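Serpin 2 (PDB 3PZF) inhibits clip-domain serine proteases by forming a covalent complex with its target, and so holds back phenoloxidase activation and melanization in the mosquito hemolymph. Local coordinates at residues G19-E24 and S268-L273; S44-K49 and L383-F388; G187-P192 and L237-N242; D291-L296 and F334-I339. One frame throughout, in Å; residues are numbered along the deposited sequence.

Contact 1. Residues G19-E24 and S268-L273; sequences GQRQNE and SLHQAL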
# COMPACT_ATOMS: atom_id res chain seq x y z
N GLY A 19 16.41 -3.52 11.03
CA GLY A 19 17.16 -3.84 9.82
C GLY A 19 17.05 -2.74 8.77
O GLY A 19 16.63 -1.62 9.07
N GLN A 20 17.43 -3.07 7.54
CA GLN A 20 17.36 -2.09 6.47
C GLN A 20 16.21 -2.51 5.60
O GLN A 20 16.18 -3.63 5.07
CB GLN A 20 18.67 -1.99 5.65
CG GLN A 20 19.74 -1.05 6.28
CD GLN A 20 21.11 -1.14 5.60
OE1 GLN A 20 21.25 -1.80 4.56
NE2 GLN A 20 22.12 -0.50 6.20
N ARG A 21 15.24 -1.62 5.48
CA ARG A 21 14.10 -1.86 4.62
C ARG A 21 14.49 -1.89 3.14
O ARG A 21 15.24 -1.03 2.68
CB ARG A 21 13.10 -0.73 4.85
CG ARG A 21 12.58 -0.73 6.28
CD ARG A 21 11.83 0.57 6.62
NE ARG A 21 11.39 0.54 8.01
CZ ARG A 21 12.18 0.80 9.05
NH1 ARG A 21 13.47 1.13 8.87
NH2 ARG A 21 11.68 0.72 10.28
N GLN A 22 13.96 -2.85 2.39
CA GLN A 22 14.15 -2.85 0.94
C GLN A 22 13.03 -2.01 0.32
O GLN A 22 12.14 -2.53 -0.37
CB GLN A 22 14.13 -4.28 0.38
CG GLN A 22 15.29 -5.11 0.87
CD GLN A 22 15.34 -6.50 0.26
OE1 GLN A 22 16.04 -7.37 0.76
NE2 GLN A 22 14.59 -6.71 -0.83
N ASN A 23 13.07 -0.70 0.56
CA ASN A 23 11.94 0.14 0.22
C ASN A 23 12.29 1.19 -0.82
O ASN A 23 11.56 2.17 -0.99
CB ASN A 23 11.36 0.81 1.49
CG ASN A 23 12.38 1.68 2.21
OD1 ASN A 23 13.57 1.68 1.85
ND2 ASN A 23 11.94 2.37 3.25
N GLU A 24 13.38 0.97 -1.55
CA GLU A 24 13.79 1.92 -2.58
C GLU A 24 12.69 2.14 -3.61
O GLU A 24 12.30 3.27 -3.90
CB GLU A 24 15.07 1.42 -3.30
CG GLU A 24 16.32 1.35 -2.41
CD GLU A 24 16.40 0.10 -1.53
OE1 GLU A 24 15.66 -0.89 -1.78
OE2 GLU A 24 17.23 0.10 -0.60
N SER A 268 17.53 8.20 4.14
CA SER A 268 17.11 9.31 5.01
C SER A 268 15.93 8.87 5.87
O SER A 268 15.79 9.31 7.02
CB SER A 268 16.78 10.56 4.21
OG SER A 268 15.54 10.40 3.54
N LEU A 269 15.08 7.98 5.35
CA LEU A 269 13.96 7.47 6.14
C LEU A 269 14.50 6.46 7.13
O LEU A 269 14.09 6.44 8.28
CB LEU A 269 12.87 6.85 5.25
CG LEU A 269 11.61 6.35 6.00
CD1 LEU A 269 10.89 7.52 6.63
CD2 LEU A 269 10.68 5.55 5.02
N HIS A 270 15.47 5.66 6.70
CA HIS A 270 16.13 4.77 7.64
C HIS A 270 16.63 5.54 8.86
O HIS A 270 16.38 5.14 10.00
CB HIS A 270 17.32 4.04 7.00
CG HIS A 270 17.99 3.10 7.94
ND1 HIS A 270 17.44 1.88 8.28
CD2 HIS A 270 19.11 3.23 8.68
CE1 HIS A 270 18.22 1.28 9.16
NE2 HIS A 270 19.23 2.09 9.44
N GLN A 271 17.38 6.62 8.64
CA GLN A 271 17.97 7.38 9.74
C GLN A 271 16.89 8.04 10.57
O GLN A 271 16.96 8.05 11.78
CB GLN A 271 18.93 8.44 9.23
CG GLN A 271 19.63 9.22 10.36
CD GLN A 271 20.45 10.35 9.83
OE1 GLN A 271 21.15 10.21 8.84
NE2 GLN A 271 20.40 11.49 10.51
N ALA A 272 15.87 8.59 9.91
CA ALA A 272 14.82 9.31 10.66
C ALA A 272 14.13 8.32 11.62
O ALA A 272 13.90 8.64 12.77
CB ALA A 272 13.80 9.94 9.73
N LEU A 273 13.86 7.11 11.16
CA LEU A 273 13.23 6.12 12.04
C LEU A 273 14.23 5.64 13.11
O LEU A 273 13.86 5.36 14.25
CB LEU A 273 12.70 4.93 11.25
CG LEU A 273 11.69 5.27 10.13
CD1 LEU A 273 11.28 3.98 9.36
CD2 LEU A 273 10.49 6.00 10.65
O HOH W 1 15.34 1.13 6.59

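Contact 2. Residues S44-K49 and L383-F388; sequences SPFSVK and LGTMLF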
# COMPACT_ATOMS: atom_id res chain seq x y z
N SER A 44 -0.75 0.32 -1.55
CA SER A 44 0.10 -0.70 -0.94
C SER A 44 1.34 -0.90 -1.80
O SER A 44 1.30 -1.61 -2.80
CB SER A 44 -0.65 -2.03 -0.77
OG SER A 44 0.25 -3.04 -0.31
N PRO A 45 2.46 -0.24 -1.43
CA PRO A 45 3.64 -0.32 -2.30
C PRO A 45 4.16 -1.74 -2.36
O PRO A 45 4.54 -2.20 -3.43
CB PRO A 45 4.66 0.61 -1.62
CG PRO A 45 3.81 1.53 -0.71
CD PRO A 45 2.61 0.71 -0.30
N PHE A 46 4.15 -2.45 -1.24
CA PHE A 46 4.61 -3.84 -1.28
C PHE A 46 3.76 -4.65 -2.30
O PHE A 46 4.29 -5.46 -3.07
CB PHE A 46 4.50 -4.48 0.10
CG PHE A 46 4.73 -5.96 0.09
CD1 PHE A 46 5.99 -6.46 -0.17
CD2 PHE A 46 3.68 -6.85 0.32
CE1 PHE A 46 6.21 -7.84 -0.20
CE2 PHE A 46 3.91 -8.24 0.31
CZ PHE A 46 5.18 -8.72 0.03
N SER A 47 2.44 -4.42 -2.32
CA SER A 47 1.59 -5.18 -3.25
C SER A 47 1.92 -4.85 -4.68
O SER A 47 1.82 -5.70 -5.55
CB SER A 47 0.10 -4.88 -2.97
OG SER A 47 -0.27 -5.45 -1.71
N VAL A 48 2.33 -3.62 -4.94
CA VAL A 48 2.74 -3.26 -6.30
C VAL A 48 3.94 -4.11 -6.70
O VAL A 48 4.02 -4.58 -7.84
CB VAL A 48 3.07 -1.77 -6.46
CG1 VAL A 48 3.55 -1.47 -7.88
CG2 VAL A 48 1.84 -0.92 -6.16
N LYS A 49 4.86 -4.34 -5.77
CA LYS A 49 6.02 -5.16 -6.12
C LYS A 49 5.61 -6.60 -6.41
O LYS A 49 6.18 -7.24 -7.29
CB LYS A 49 7.09 -5.07 -5.03
CG LYS A 49 7.54 -3.63 -4.81
CD LYS A 49 8.89 -3.58 -4.03
CE LYS A 49 8.76 -4.01 -2.58
NZ LYS A 49 10.06 -3.71 -1.82
N LEU A 383 9.93 -7.52 9.33
CA LEU A 383 10.61 -7.65 8.06
C LEU A 383 10.82 -6.36 7.29
O LEU A 383 11.53 -6.37 6.27
CB LEU A 383 9.85 -8.64 7.17
CG LEU A 383 9.88 -10.08 7.70
CD1 LEU A 383 8.87 -10.95 6.97
CD2 LEU A 383 11.27 -10.67 7.59
N GLY A 384 10.18 -5.28 7.73
CA GLY A 384 10.34 -3.98 7.10
C GLY A 384 9.34 -3.65 6.00
O GLY A 384 9.41 -2.60 5.39
N THR A 385 8.39 -4.55 5.76
CA THR A 385 7.50 -4.46 4.61
C THR A 385 6.60 -3.23 4.70
O THR A 385 5.95 -3.02 5.73
CB THR A 385 6.61 -5.71 4.57
OG1 THR A 385 7.40 -6.87 4.87
CG2 THR A 385 5.94 -5.87 3.16
N MET A 386 6.55 -2.44 3.62
CA MET A 386 5.69 -1.25 3.57
C MET A 386 4.33 -1.63 2.99
O MET A 386 4.12 -1.58 1.78
CB MET A 386 6.36 -0.14 2.74
CG MET A 386 5.89 1.30 3.10
SD MET A 386 6.56 2.53 1.97
CE MET A 386 6.24 4.03 2.93
N LEU A 387 3.42 -2.07 3.87
CA LEU A 387 2.16 -2.66 3.45
C LEU A 387 1.13 -1.62 3.01
O LEU A 387 0.36 -1.86 2.08
CB LEU A 387 1.60 -3.51 4.59
CG LEU A 387 2.50 -4.72 4.91
CD1 LEU A 387 2.08 -5.29 6.26
CD2 LEU A 387 2.31 -5.74 3.77
N PHE A 388 1.10 -0.48 3.70
CA PHE A 388 0.25 0.67 3.30
C PHE A 388 1.11 1.92 3.29
O PHE A 388 2.01 2.04 4.13
CB PHE A 388 -0.88 0.94 4.30
CG PHE A 388 -2.02 -0.04 4.23
CD1 PHE A 388 -3.23 0.32 3.63
CD2 PHE A 388 -1.90 -1.30 4.81
CE1 PHE A 388 -4.29 -0.57 3.60
CE2 PHE A 388 -2.97 -2.20 4.77
CZ PHE A 388 -4.16 -1.83 4.15

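Contact 3. Residues G187-P192 and L237-N242; sequences GLWTYP and LPYRGN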
# COMPACT_ATOMS: atom_id res chain seq x y z
N GLY A 187 -7.40 -3.89 12.38
CA GLY A 187 -6.48 -4.05 13.50
C GLY A 187 -6.82 -3.15 14.67
O GLY A 187 -7.61 -2.23 14.53
N LEU A 188 -6.23 -3.43 15.83
CA LEU A 188 -6.50 -2.66 17.06
C LEU A 188 -5.24 -1.98 17.52
O LEU A 188 -4.15 -2.60 17.55
CB LEU A 188 -6.96 -3.59 18.19
CG LEU A 188 -8.35 -4.20 18.03
CD1 LEU A 188 -8.59 -5.30 19.07
CD2 LEU A 188 -9.38 -3.11 18.15
N TRP A 189 -5.36 -0.73 17.94
CA TRP A 189 -4.20 -0.10 18.55
C TRP A 189 -3.82 -0.82 19.84
O TRP A 189 -4.70 -1.19 20.62
CB TRP A 189 -4.54 1.35 18.97
CG TRP A 189 -4.91 2.29 17.88
CD1 TRP A 189 -6.05 3.08 17.84
CD2 TRP A 189 -4.17 2.61 16.71
NE1 TRP A 189 -6.05 3.85 16.70
CE2 TRP A 189 -4.91 3.59 15.99
CE3 TRP A 189 -2.95 2.17 16.18
CZ2 TRP A 189 -4.47 4.12 14.77
CZ3 TRP A 189 -2.52 2.70 14.96
CH2 TRP A 189 -3.27 3.66 14.27
N THR A 190 -2.53 -0.99 20.08
CA THR A 190 -2.08 -1.44 21.39
C THR A 190 -2.53 -0.40 22.45
O THR A 190 -2.91 -0.75 23.57
CB THR A 190 -0.56 -1.57 21.40
OG1 THR A 190 -0.17 -2.46 20.34
CG2 THR A 190 -0.08 -2.10 22.76
N TYR A 191 -2.53 0.86 22.07
CA TYR A 191 -2.88 1.95 23.00
C TYR A 191 -4.05 2.75 22.40
O TYR A 191 -3.85 3.67 21.64
CB TYR A 191 -1.68 2.85 23.25
CG TYR A 191 -0.50 2.09 23.83
CD1 TYR A 191 -0.56 1.59 25.12
CD2 TYR A 191 0.62 1.81 23.06
CE1 TYR A 191 0.49 0.87 25.66
CE2 TYR A 191 1.69 1.08 23.60
CZ TYR A 191 1.61 0.62 24.89
OH TYR A 191 2.64 -0.11 25.42
N PRO A 192 -5.27 2.35 22.73
CA PRO A 192 -6.40 3.03 22.06
C PRO A 192 -6.59 4.43 22.63
O PRO A 192 -6.23 4.67 23.80
CB PRO A 192 -7.61 2.15 22.43
CG PRO A 192 -7.19 1.41 23.67
CD PRO A 192 -5.70 1.19 23.54
N LEU A 237 2.51 4.42 16.19
CA LEU A 237 1.42 3.80 16.96
C LEU A 237 1.31 2.33 16.56
O LEU A 237 0.92 2.02 15.43
CB LEU A 237 0.06 4.47 16.67
CG LEU A 237 0.01 5.97 16.99
CD1 LEU A 237 -1.46 6.46 16.80
CD2 LEU A 237 0.56 6.28 18.40
N PRO A 238 1.66 1.44 17.48
CA PRO A 238 1.63 -0.00 17.21
C PRO A 238 0.22 -0.58 17.24
O PRO A 238 -0.62 -0.08 17.97
CB PRO A 238 2.44 -0.58 18.38
CG PRO A 238 2.23 0.43 19.49
CD PRO A 238 2.27 1.74 18.79
N TYR A 239 -0.01 -1.63 16.45
CA TYR A 239 -1.22 -2.43 16.57
C TYR A 239 -0.96 -3.69 17.39
O TYR A 239 0.16 -4.18 17.43
CB TYR A 239 -1.72 -2.86 15.18
CG TYR A 239 -2.20 -1.74 14.28
CD1 TYR A 239 -3.50 -1.26 14.36
CD2 TYR A 239 -1.36 -1.21 13.31
CE1 TYR A 239 -3.95 -0.26 13.51
CE2 TYR A 239 -1.80 -0.22 12.44
CZ TYR A 239 -3.09 0.25 12.55
OH TYR A 239 -3.54 1.24 11.70
N ARG A 240 -2.00 -4.26 18.00
CA ARG A 240 -1.86 -5.52 18.72
C ARG A 240 -1.46 -6.62 17.74
O ARG A 240 -1.88 -6.63 16.59
CB ARG A 240 -3.17 -5.90 19.41
CG ARG A 240 -3.62 -4.87 20.44
CD ARG A 240 -4.71 -5.38 21.35
NE ARG A 240 -5.10 -4.32 22.27
CZ ARG A 240 -4.48 -4.03 23.42
NH1 ARG A 240 -3.43 -4.75 23.81
NH2 ARG A 240 -4.91 -3.02 24.17
N GLY A 241 -0.63 -7.55 18.22
CA GLY A 241 -0.18 -8.66 17.39
C GLY A 241 1.33 -8.78 17.29
O GLY A 241 1.83 -9.75 16.71
N ASN A 242 2.04 -7.80 17.84
CA ASN A 242 3.51 -7.73 17.78
C ASN A 242 4.05 -7.83 16.37
O ASN A 242 5.07 -8.48 16.14
CB ASN A 242 4.15 -8.83 18.63
CG ASN A 242 3.92 -8.62 20.11
OD1 ASN A 242 3.48 -9.53 20.81
ND2 ASN A 242 4.20 -7.41 20.59
O HOH W 2 -4.45 -5.69 15.86
O HOH W 3 -1.02 2.01 19.85

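Contact 4. Residues D291-L296 and F334-I339; sequences DFSEQL and FQKAGI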
# COMPACT_ATOMS: atom_id res chain seq x y z
N ASP A 291 -11.06 5.61 0.63
CA ASP A 291 -10.39 4.65 -0.21
C ASP A 291 -9.80 5.36 -1.42
O ASP A 291 -10.08 6.53 -1.70
CB ASP A 291 -11.33 3.52 -0.60
CG ASP A 291 -12.60 3.98 -1.16
OD1 ASP A 291 -12.57 4.61 -2.24
OD2 ASP A 291 -13.64 3.69 -0.55
N PHE A 292 -8.97 4.64 -2.15
CA PHE A 292 -8.20 5.27 -3.21
C PHE A 292 -7.93 4.17 -4.22
O PHE A 292 -7.48 3.09 -3.86
CB PHE A 292 -6.86 5.84 -2.70
CG PHE A 292 -6.08 6.56 -3.77
CD1 PHE A 292 -6.43 7.84 -4.16
CD2 PHE A 292 -5.05 5.91 -4.44
CE1 PHE A 292 -5.74 8.50 -5.17
CE2 PHE A 292 -4.35 6.56 -5.46
CZ PHE A 292 -4.70 7.86 -5.81
N SER A 293 -8.30 4.44 -5.46
CA SER A 293 -8.16 3.47 -6.55
C SER A 293 -7.38 4.14 -7.66
O SER A 293 -7.53 5.34 -7.90
CB SER A 293 -9.55 3.08 -7.06
OG SER A 293 -9.49 1.96 -7.90
N GLU A 294 -6.55 3.39 -8.38
CA GLU A 294 -5.80 3.97 -9.48
C GLU A 294 -5.40 2.91 -10.50
O GLU A 294 -5.12 1.77 -10.14
CB GLU A 294 -4.54 4.69 -8.98
CG GLU A 294 -3.78 5.41 -10.10
CD GLU A 294 -2.77 6.41 -9.59
OE1 GLU A 294 -2.15 6.15 -8.54
OE2 GLU A 294 -2.59 7.45 -10.25
N GLN A 295 -5.34 3.31 -11.75
CA GLN A 295 -4.78 2.44 -12.77
C GLN A 295 -3.28 2.75 -12.74
O GLN A 295 -2.88 3.92 -12.79
CB GLN A 295 -5.40 2.77 -14.13
CG GLN A 295 -4.74 2.03 -15.25
CD GLN A 295 -5.40 2.38 -16.58
OE1 GLN A 295 -6.63 2.42 -16.68
NE2 GLN A 295 -4.59 2.67 -17.59
N LEU A 296 -2.47 1.70 -12.61
CA LEU A 296 -1.04 1.86 -12.30
C LEU A 296 -0.18 2.00 -13.56
O LEU A 296 1.00 2.32 -13.44
CB LEU A 296 -0.53 0.69 -11.45
CG LEU A 296 -1.25 0.44 -10.12
CD1 LEU A 296 -0.50 -0.65 -9.29
CD2 LEU A 296 -1.36 1.76 -9.29
N PHE A 334 -4.88 -2.41 -12.04
CA PHE A 334 -5.66 -1.60 -11.10
C PHE A 334 -5.30 -1.99 -9.67
O PHE A 334 -5.13 -3.17 -9.37
CB PHE A 334 -7.16 -1.82 -11.31
CG PHE A 334 -7.69 -1.35 -12.65
CD1 PHE A 334 -7.95 -0.00 -12.87
CD2 PHE A 334 -7.99 -2.26 -13.65
CE1 PHE A 334 -8.45 0.43 -14.09
CE2 PHE A 334 -8.48 -1.83 -14.88
CZ PHE A 334 -8.72 -0.49 -15.09
N GLN A 335 -5.20 -1.00 -8.78
CA GLN A 335 -5.05 -1.30 -7.37
C GLN A 335 -6.03 -0.45 -6.58
O GLN A 335 -6.23 0.73 -6.91
CB GLN A 335 -3.62 -0.99 -6.87
CG GLN A 335 -3.49 -1.23 -5.38
CD GLN A 335 -2.05 -1.11 -4.85
OE1 GLN A 335 -1.38 -2.11 -4.56
NE2 GLN A 335 -1.61 0.12 -4.65
N LYS A 336 -6.66 -1.02 -5.57
CA LYS A 336 -7.50 -0.20 -4.69
C LYS A 336 -7.25 -0.60 -3.24
O LYS A 336 -6.98 -1.77 -2.94
CB LYS A 336 -8.98 -0.36 -5.02
CG LYS A 336 -9.90 0.60 -4.21
CD LYS A 336 -11.33 0.65 -4.89
CE LYS A 336 -12.19 1.78 -4.31
NZ LYS A 336 -13.52 1.97 -5.06
N ALA A 337 -7.32 0.38 -2.35
CA ALA A 337 -7.08 0.17 -0.92
C ALA A 337 -8.00 1.07 -0.12
O ALA A 337 -8.21 2.21 -0.52
CB ALA A 337 -5.64 0.51 -0.57
N GLY A 338 -8.54 0.58 0.99
CA GLY A 338 -9.28 1.45 1.91
C GLY A 338 -8.52 1.55 3.22
O GLY A 338 -7.78 0.65 3.58
N ILE A 339 -8.69 2.63 3.96
CA ILE A 339 -8.01 2.77 5.25
C ILE A 339 -8.95 3.57 6.14
O ILE A 339 -9.63 4.47 5.67
CB ILE A 339 -6.67 3.48 5.13
CG1 ILE A 339 -5.87 3.46 6.46
CG2 ILE A 339 -6.87 4.91 4.59
CD1 ILE A 339 -5.40 2.03 6.92
O HOH W 4 -14.68 4.24 -3.66

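Contact 1. Residues G19-E24 and S268-L273
R21 reaches from the loop before helix 24-35 to L273 and H270 of helix 266-274. Its CB lies 3.4 Å from the O of water 1, and its CG packs against G384. With the chain extended from CG to NE (chi2 167°, chi3 -178°), CD carries the head group towards the helix. NE is taken by a salt bridge to E379 OE1. L273 CD1 stands over the centre of one guanidinium face, 3.3 Å from R21 CZ and 3.4 Å from R21 NH2. NH1 gives a 2.9 Å bond to the O of water 1, which lies in the guanidinium plane. That water also accepts from R21 N at 3.0 Å and is 2.8 Å from H270 ND1. The imidazole meets the loop by its edge, where CE1 is 3.3 Å from G19 O, while Q20 CG comes over one of its faces. The N23 side chain packs on L269. No direct hydrogen bond joins loop and helix, so the polar link is made through one water. With R21 NH1 only 4.1 Å from H270 ND1, the arginine charge would probably disfavour protonation of the histidine.

Contact 2. Residues S44-K49 and L383-F388
The F46 ring takes the methyl of T385 over one face: CG2 stands 3.6 Å from the ring centroid, 24° off the normal, a CH-pi contact displaced towards CG and CD1. L387 CD2 approaches the same ring obliquely, 3.9 Å from F46 CD2, its side chain running alongside the phenylalanine in the same direction. Y90 and L93 of helix 83-98 also pack on F46. Beside it the P45 ring lies against M386, with CG 4.0 Å from the sulfur SD, and its CD rests 3.4 Å from M386 O. That carbonyl accepts from F46 N at 3.1 Å, so a backbone NH in the first turn of helix 45-58 is spent on strand 386-392.

S44 is the N-cap of this helix. Its OG, anti to the backbone N (chi1 173°), donates to L387 O at 2.7 Å, the donor somewhat tilted from the carbonyl plane. S44 OG in turn accepts from S47 OG at 2.8 Å and, as the capping bond, from S47 N at 3.3 Å. L387 and F388 form a classic beta bulge opposite I378 of strand 374-380.

The contact joins the start of serpin helix B to sheet B, in the region known as the shutter behind sheet A. Three bonds on one buried hydroxyl, two of them tying it to the helix turn and one to the strand, fix the rotation of S44, and the surrounding apolar groups probably strengthen these bonds by keeping water away.

Contact 3. Residues G187-P192 and L237-N242
L237 packs against W189: its CB is 3.6 Å from the indole CZ3, and its CD1 stands over one face of the six-membered ring. Next comes P238, whose carbonyl oxygen lies at the indole edge, in the ring plane. That oxygen accepts an almost straight bond from T190 N (3.0 Å, 169° at the hydrogen), a second from water 3, which also takes the N-H of Y191, and a weak one from T190 OG1. The proline ring itself touches T190 CB and, more loosely, Y191.

Y239 covers the indole face opposite L237 in an offset stack, centroids of its ring and the W189 six-membered ring 4.5 Å apart and planes at 14°. Both side chains point the same way, and W189 CZ3 comes within 3.5 Å of Y239 CZ. F185 meets the tyrosine ring edge-to-face.

R240 N then donates to L188 O at 2.8 Å, nearly along the C=O axis, while water 2 bridges R240 O to L188 N. The arginine runs out past L188 and W189 and lays its guanidinium over T190, with NH1 in a salt bridge to E353.

The polar ends lead to the hinge and the residues just before it: Y239 OH bonds S346 OG, W189 NE1 bonds N342 O, and the backbones of G187 and W189 pair with S346 and L344. This tryptophan, sandwiched where strand 177-188 meets the end of strand 232-238, belongs to the serpin breach, the site where the reactive-centre loop enters sheet A and where the hinge strand 345-346 is already paired.

Contact 4. Residues D291-L296 and F334-I339
D291 to Q295 pair with F334 to G338 as antiparallel neighbours in sheet A of the serpin fold, the strands known as 6A and 5A. Four backbone bonds satisfy the inward N-H and C=O groups of two hydrogen-bonded pairs. F292 N donates to A337 O at 3.0 Å and A337 N returns a bond to F292 O; E294 N and Q335 O are 3.1 Å apart, and Q335 N is held equally by E294 O. On its other edge strand 332-341 is also engaged with strand 177-188, F334 bonding L179 and N181, and K336 bonding N181.

K336 lies extended on the face it shares with D291, S293, Q295 and F334. It runs past S293, whose side chain has two conformers, and its NZ bonds the carbonyl of E165. The salt bridge from NZ to D291 OD1 is long at 4.0 Å; water 4 closes it, donating to D291 OD1 at 2.6 Å and accepting from K336 NZ at 2.9 Å. The carboxylate charge is probably balanced in part through this water.

Q295 sets its amide almost perpendicular to the F334 ring, planes 89° apart, and R332 NH1 supplies the hydrogen bond for Q295 OE1. On the opposite face Q335 reaches helix 45-58, touching S47 and V48. There L296, just past the end of its strand, brings CD1 to 4.0 Å from Q335 CB.

How the contacts relate
Contact 2 is wholly buried, its centre about 6 Å from that of the chain, and contact 4 follows at about 9 Å; contacts 1 and 3 lie farther out, at about 17 and 19 Å. Contacts 3 and 4 hold adjoining strands of sheet A, 177-188 and 332-341, one at the breach, the other in its body. Contact 2 sits behind that sheet and touches contact 4, where F388 meets the G338 carbonyl. Contact 1 lies on the other side of contact 2 from contact 4, and K49 reaches Q22. Contact 2 rests on a buried serine cap, contact 4 on a backbone ladder with a water-bridged ion pair, contact 3 on a stacked tryptophan with bridging waters, and contact 1 on a single-water polar link.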